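Local coordinates for protein protocadherin gamma-B3 (Homo sapiens, PDB 5K8R) that is a potential calcium-dependent cell-adhesion protein that may help establish and maintain specific neuronal connections in the brain, at residues E322-Q327 with K406-H411; F360-V365 with Y388-T393. All coordinates share one frame; numbering follows the deposited sequence.

In the fold
Both contacts lie in the fourth cadherin repeat, the last one in this EC1-4 fragment, about 76 to 79 Å from the centre of the elongated chain. Their centres are about 10 Å apart. Along the chain the order is 322-327, 360-365, 388-393 and 406-411, so contact 2 is nested inside contact 1. Strands 387-396 and 403-413 are neighbours in one mixed sheet and tie the two contacts together. Contact 1 adds the edge strand 325-327 to this sheet. Contact 2 joins the sheet to strand 362-366 of the facing antiparallel sheet. Contact 1 thus forms the edge of one sheet, and contact 2 fills part of the core between the two sheets of this repeat.

Contact 1: E322-Q327 with K406-H411; sequences ESQHIQ and KTITLH
Gln324 and Ile326 hold His411 between them through two backbone hydrogen bonds. His411 N gives a nearly straight bond to Gln324 O, 2.8 Å long. His411 O accepts from Ile326 N at 2.7 Å, and this bond is more bent at the hydrogen, 141°. The pairing is parallel, with His325 and His411 opposite each other on the same face of the sheet. The short strand axes run at 34° to each other.

The tight side faces the interior. Ile326 CD1 rests 3.6 Å from Leu410 CB and also touches Leu410 CD1. Ile326 places CG1 beside its own backbone N (chi1 -51°), and the extended chi2 carries CD1 on to Leu410. Val336 of strand 335-342 touches both side chains and closes this buried patch. Ile408 lies nearby, with CD1 3.9 Å from Gln324 CG, and its other neighbours include Leu319.

The other face is looser and more polar. Gln324 runs extended alongside strand 406-411, and its CB comes 3.2 Å from Thr409 O. The rings of His325 and His411 come closest at their CD2 atoms, 4.2 Å apart. The His411 ring also brings CD2 edge-on to Gln324 O. Thr409 turns its hydroxyl to Asn389 on the next strand. Glu322 takes no part in the pairing, but its OE2 accepts a hydrogen bond from the backbone N of Lys82 of the second subunit.

Strand 325-327 thus joins strand 403-413 in parallel, while the preceding strand 316-321 belongs to the facing sheet. This passage of the first strand from one sheet to the other is characteristic of the Greek-key beta sandwich of cadherin repeats.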
loop_
_atom_site.group_PDB
_atom_site.type_symbol
_atom_site.label_atom_id
_atom_site.label_comp_id
_atom_site.label_asym_id
_atom_site.label_seq_id
_atom_site.Cartn_x
_atom_site.Cartn_y
_atom_site.Cartn_z
ATOM N N GLU A 322 74.587 28.368 -16.579
ATOM C CA GLU A 322 75.149 28.666 -17.898
ATOM C C GLU A 322 75.900 27.437 -18.410
ATOM O O GLU A 322 77.132 27.379 -18.437
ATOM C CB GLU A 322 76.059 29.885 -17.832
ATOM C CG GLU A 322 75.383 31.156 -17.359
ATOM C CD GLU A 322 76.248 32.384 -17.574
ATOM O OE1 GLU A 322 77.354 32.242 -18.140
ATOM O OE2 GLU A 322 75.822 33.489 -17.178
ATOM N N SER A 323 75.118 26.437 -18.820
ATOM C CA SER A 323 75.646 25.157 -19.292
ATOM C C SER A 323 76.534 24.494 -18.242
ATOM O O SER A 323 77.463 23.755 -18.579
ATOM C CB SER A 323 76.407 25.320 -20.613
ATOM O OG SER A 323 75.606 25.962 -21.590
ATOM N N GLN A 324 76.250 24.763 -16.965
ATOM C CA GLN A 324 77.018 24.221 -15.843
ATOM C C GLN A 324 78.490 24.617 -15.934
ATOM O O GLN A 324 79.385 23.831 -15.614
ATOM C CB GLN A 324 76.867 22.700 -15.752
ATOM C CG GLN A 324 75.425 22.224 -15.666
ATOM C CD GLN A 324 75.315 20.714 -15.586
ATOM O OE1 GLN A 324 76.323 20.007 -15.578
ATOM N NE2 GLN A 324 74.088 20.212 -15.527
ATOM N N HIS A 325 78.744 25.849 -16.367
ATOM C CA HIS A 325 80.095 26.352 -16.578
ATOM C C HIS A 325 80.348 27.569 -15.700
ATOM O O HIS A 325 79.455 28.397 -15.496
ATOM C CB HIS A 325 80.326 26.722 -18.047
ATOM C CG HIS A 325 80.299 25.551 -18.979
ATOM N ND1 HIS A 325 80.079 25.684 -20.334
ATOM C CD2 HIS A 325 80.470 24.227 -18.754
ATOM C CE1 HIS A 325 80.111 24.492 -20.902
ATOM N NE2 HIS A 325 80.347 23.590 -19.965
ATOM N N ILE A 326 81.570 27.666 -15.179
ATOM C CA ILE A 326 82.016 28.818 -14.403
ATOM C C ILE A 326 83.427 29.170 -14.851
ATOM O O ILE A 326 84.294 28.294 -14.928
ATOM C CB ILE A 326 82.001 28.550 -12.885
ATOM C CG1 ILE A 326 80.649 28.000 -12.431
ATOM C CG2 ILE A 326 82.329 29.823 -12.119
ATOM C CD1 ILE A 326 80.659 27.514 -11.003
ATOM N N GLN A 327 83.661 30.445 -15.146
ATOM C CA GLN A 327 85.008 30.910 -15.438
ATOM C C GLN A 327 85.780 31.099 -14.137
ATOM O O GLN A 327 85.247 31.621 -13.154
ATOM C CB GLN A 327 84.969 32.214 -16.233
ATOM C CG GLN A 327 84.398 32.056 -17.636
ATOM C CD GLN A 327 84.438 33.344 -18.434
ATOM O OE1 GLN A 327 84.773 34.405 -17.907
ATOM N NE2 GLN A 327 84.097 33.257 -19.715
ATOM N N LYS A 406 69.180 17.748 -4.609
ATOM C CA LYS A 406 69.515 17.752 -6.027
ATOM C C LYS A 406 70.936 18.265 -6.187
ATOM O O LYS A 406 71.270 19.342 -5.685
ATOM C CB LYS A 406 68.532 18.610 -6.831
ATOM C CG LYS A 406 68.750 18.557 -8.333
ATOM C CD LYS A 406 67.551 19.108 -9.087
ATOM C CE LYS A 406 66.350 18.186 -8.960
ATOM N NZ LYS A 406 66.602 16.858 -9.586
ATOM N N THR A 407 71.766 17.492 -6.882
ATOM C CA THR A 407 73.184 17.789 -7.038
ATOM C C THR A 407 73.480 18.148 -8.488
ATOM O O THR A 407 73.107 17.407 -9.404
ATOM C CB THR A 407 74.042 16.598 -6.605
ATOM O OG1 THR A 407 73.810 16.320 -5.218
ATOM C CG2 THR A 407 75.518 16.895 -6.818
ATOM N N ILE A 408 74.152 19.278 -8.688
ATOM C CA ILE A 408 74.555 19.741 -10.010
ATOM C C ILE A 408 76.073 19.854 -10.038
ATOM O O ILE A 408 76.697 20.245 -9.044
ATOM C CB ILE A 408 73.888 21.087 -10.370
ATOM C CG1 ILE A 408 74.257 21.514 -11.793
ATOM C CG2 ILE A 408 74.259 22.169 -9.362
ATOM C CD1 ILE A 408 73.622 22.818 -12.223
ATOM N N THR A 409 76.667 19.489 -11.170
ATOM C CA THR A 409 78.108 19.572 -11.365
ATOM C C THR A 409 78.432 20.858 -12.114
ATOM O O THR A 409 77.958 21.065 -13.235
ATOM C CB THR A 409 78.632 18.358 -12.132
ATOM O OG1 THR A 409 78.421 17.173 -11.355
ATOM C CG2 THR A 409 80.118 18.511 -12.418
ATOM N N LEU A 410 79.234 21.716 -11.491
ATOM C CA LEU A 410 79.644 22.990 -12.066
ATOM C C LEU A 410 81.111 22.896 -12.463
ATOM O O LEU A 410 81.974 22.662 -11.611
ATOM C CB LEU A 410 79.423 24.128 -11.073
ATOM C CG LEU A 410 77.993 24.268 -10.552
ATOM C CD1 LEU A 410 77.961 25.156 -9.321
ATOM C CD2 LEU A 410 77.080 24.816 -11.638
ATOM N N HIS A 411 81.386 23.079 -13.751
ATOM C CA HIS A 411 82.738 22.959 -14.277
ATOM C C HIS A 411 83.438 24.311 -14.257
ATOM O O HIS A 411 82.822 25.349 -14.515
ATOM C CB HIS A 411 82.710 22.403 -15.701
ATOM C CG HIS A 411 81.936 21.128 -15.833
ATOM N ND1 HIS A 411 82.484 19.892 -15.567
ATOM C CD2 HIS A 411 80.653 20.899 -16.200
ATOM C CE1 HIS A 411 81.574 18.956 -15.765
ATOM N NE2 HIS A 411 80.454 19.540 -16.150
#

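Contact 2: F360-V365 with Y388-T393; sequences FPFKIV and YNVTIT
Tyr388 meets three consecutive residues, Phe360, Pro361 and Phe362, and its ring carries the aromatic part of the contact. Phe362 makes a T-shaped stack with it. The edge of Phe362 points at the face of Tyr388, with centroids 5.2 Å apart and planes at 85°. Tyr388 CG is anti to its carbonyl carbon (chi1 -65°), which turns the ring toward segment 360-365. Phe360 slides past Tyr388 in the opposite direction, with the two CD atoms, Phe360 CD1 and Tyr388 CD2, 4.1 Å apart.

Aliphatic contacts form the second group. Pro361 CD sits 3.5 Å from Tyr388 CE2, and Pro361 CG lies near the phenol oxygen. A serine in place of Tyr388 would probably leave the edge of Phe362 without its aromatic partner and open a gap beside Pro361. Val390 CG2 touches Phe362 CD2 at 3.8 Å. Farther along, Ile364 and Ile392 meet tip to tip through their CD1 atoms, 3.8 Å apart. Leu374 and Leu356 add to the apolar surroundings of Val390.

Ring-to-backbone contacts form a third group. Phe360 lays one face over Val390 CA, and its CZ comes 3.1 Å from Asn389 O.

No hydrogen bond crosses between the segments. The strand axes come no nearer than 10.2 Å, so side chains fill the distance, and Phe360 reaches the backbone. Strand 362-366 belongs to one sheet and strand 387-396 to the other. Phe360 and Pro361 lie in the loop before strand 362-366. Such face-to-face packing of two sheets makes up the hydrophobic core of the cadherin beta sandwich.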
loop_
_atom_site.group_PDB
_atom_site.type_symbol
_atom_site.label_atom_id
_atom_site.label_comp_id
_atom_site.label_asym_id
_atom_site.label_seq_id
_atom_site.Cartn_x
_atom_site.Cartn_y
_atom_site.Cartn_z
ATOM N N PHE A 360 81.719 24.582 0.047
ATOM C CA PHE A 360 82.062 25.037 -1.289
ATOM C C PHE A 360 82.369 26.526 -1.289
ATOM O O PHE A 360 81.969 27.256 -0.378
ATOM C CB PHE A 360 80.908 24.755 -2.258
ATOM C CG PHE A 360 80.458 23.325 -2.265
ATOM C CD1 PHE A 360 81.239 22.340 -2.847
ATOM C CD2 PHE A 360 79.247 22.965 -1.697
ATOM C CE1 PHE A 360 80.824 21.022 -2.856
ATOM C CE2 PHE A 360 78.826 21.651 -1.704
ATOM C CZ PHE A 360 79.615 20.678 -2.283
ATOM N N PRO A 361 83.086 27.018 -2.305
ATOM C CA PRO A 361 83.281 28.470 -2.431
ATOM C C PRO A 361 82.059 29.167 -3.009
ATOM O O PRO A 361 82.189 30.112 -3.795
ATOM C CB PRO A 361 84.489 28.578 -3.368
ATOM C CG PRO A 361 84.419 27.343 -4.195
ATOM C CD PRO A 361 83.889 26.268 -3.287
ATOM N N PHE A 362 80.869 28.709 -2.630
ATOM C CA PHE A 362 79.612 29.271 -3.101
ATOM C C PHE A 362 78.731 29.600 -1.899
ATOM O O PHE A 362 79.080 29.322 -0.747
ATOM C CB PHE A 362 78.901 28.308 -4.061
ATOM C CG PHE A 362 79.775 27.811 -5.178
ATOM C CD1 PHE A 362 80.215 28.671 -6.170
ATOM C CD2 PHE A 362 80.150 26.479 -5.240
ATOM C CE1 PHE A 362 81.019 28.213 -7.198
ATOM C CE2 PHE A 362 80.953 26.016 -6.265
ATOM C CZ PHE A 362 81.386 26.884 -7.245
ATOM N N LYS A 363 77.570 30.186 -2.179
ATOM C CA LYS A 363 76.682 30.697 -1.144
ATOM C C LYS A 363 75.309 30.974 -1.736
ATOM O O LYS A 363 75.203 31.599 -2.795
ATOM C CB LYS A 363 77.264 31.971 -0.522
ATOM C CG LYS A 363 76.350 32.658 0.477
ATOM C CD LYS A 363 76.897 34.024 0.868
ATOM C CE LYS A 363 77.000 34.946 -0.339
ATOM N NZ LYS A 363 77.464 36.312 0.031
ATOM N N ILE A 364 74.258 30.515 -1.065
ATOM C CA ILE A 364 72.896 30.711 -1.547
ATOM C C ILE A 364 72.391 32.073 -1.090
ATOM O O ILE A 364 72.436 32.401 0.103
ATOM C CB ILE A 364 71.975 29.582 -1.056
ATOM C CG1 ILE A 364 72.291 28.280 -1.794
ATOM C CG2 ILE A 364 70.512 29.961 -1.247
ATOM C CD1 ILE A 364 71.364 27.138 -1.442
ATOM N N VAL A 365 71.910 32.872 -2.039
ATOM C CA VAL A 365 71.341 34.185 -1.762
ATOM C C VAL A 365 69.878 34.156 -2.179
ATOM O O VAL A 365 69.568 33.971 -3.363
ATOM C CB VAL A 365 72.098 35.305 -2.494
ATOM C CG1 VAL A 365 71.451 36.654 -2.214
ATOM C CG2 VAL A 365 73.561 35.316 -2.081
ATOM N N TYR A 388 82.957 21.261 -9.268
ATOM C CA TYR A 388 82.344 21.157 -7.951
ATOM C C TYR A 388 81.008 20.440 -8.074
ATOM O O TYR A 388 80.201 20.771 -8.947
ATOM C CB TYR A 388 82.134 22.536 -7.321
ATOM C CG TYR A 388 83.408 23.284 -7.003
ATOM C CD1 TYR A 388 83.969 24.157 -7.925
ATOM C CD2 TYR A 388 84.040 23.129 -5.777
ATOM C CE1 TYR A 388 85.131 24.851 -7.638
ATOM C CE2 TYR A 388 85.203 23.818 -5.480
ATOM C CZ TYR A 388 85.742 24.678 -6.414
ATOM O OH TYR A 388 86.899 25.367 -6.129
ATOM N N ASN A 389 80.778 19.466 -7.200
ATOM C CA ASN A 389 79.497 18.766 -7.122
ATOM C C ASN A 389 78.689 19.433 -6.014
ATOM O O ASN A 389 78.788 19.074 -4.841
ATOM C CB ASN A 389 79.701 17.277 -6.870
ATOM C CG ASN A 389 80.317 16.567 -8.060
ATOM O OD1 ASN A 389 79.935 16.806 -9.205
ATOM N ND2 ASN A 389 81.279 15.692 -7.794
ATOM N N VAL A 390 77.882 20.418 -6.398
ATOM C CA VAL A 390 77.119 21.220 -5.447
ATOM C C VAL A 390 75.777 20.545 -5.197
ATOM O O VAL A 390 74.991 20.338 -6.128
ATOM C CB VAL A 390 76.928 22.653 -5.965
ATOM C CG1 VAL A 390 76.025 23.437 -5.030
ATOM C CG2 VAL A 390 78.275 23.344 -6.113
ATOM N N THR A 391 75.512 20.209 -3.937
ATOM C CA THR A 391 74.270 19.561 -3.532
ATOM C C THR A 391 73.388 20.579 -2.820
ATOM O O THR A 391 73.787 21.142 -1.795
ATOM C CB THR A 391 74.541 18.362 -2.623
ATOM O OG1 THR A 391 75.258 17.358 -3.352
ATOM C CG2 THR A 391 73.234 17.776 -2.114
ATOM N N ILE A 392 72.196 20.809 -3.363
ATOM C CA ILE A 392 71.216 21.715 -2.778
ATOM C C ILE A 392 70.133 20.879 -2.113
ATOM O O ILE A 392 69.635 19.911 -2.703
ATOM C CB ILE A 392 70.616 22.649 -3.843
ATOM C CG1 ILE A 392 71.723 23.426 -4.558
ATOM C CG2 ILE A 392 69.618 23.604 -3.212
ATOM C CD1 ILE A 392 72.529 24.323 -3.646
ATOM N N THR A 393 69.770 21.245 -0.884
ATOM C CA THR A 393 68.758 20.520 -0.127
ATOM C C THR A 393 67.591 21.441 0.193
ATOM O O THR A 393 67.780 22.634 0.456
ATOM C CB THR A 393 69.335 19.943 1.172
ATOM O OG1 THR A 393 69.890 20.999 1.965
ATOM C CG2 THR A 393 70.420 18.921 0.867
#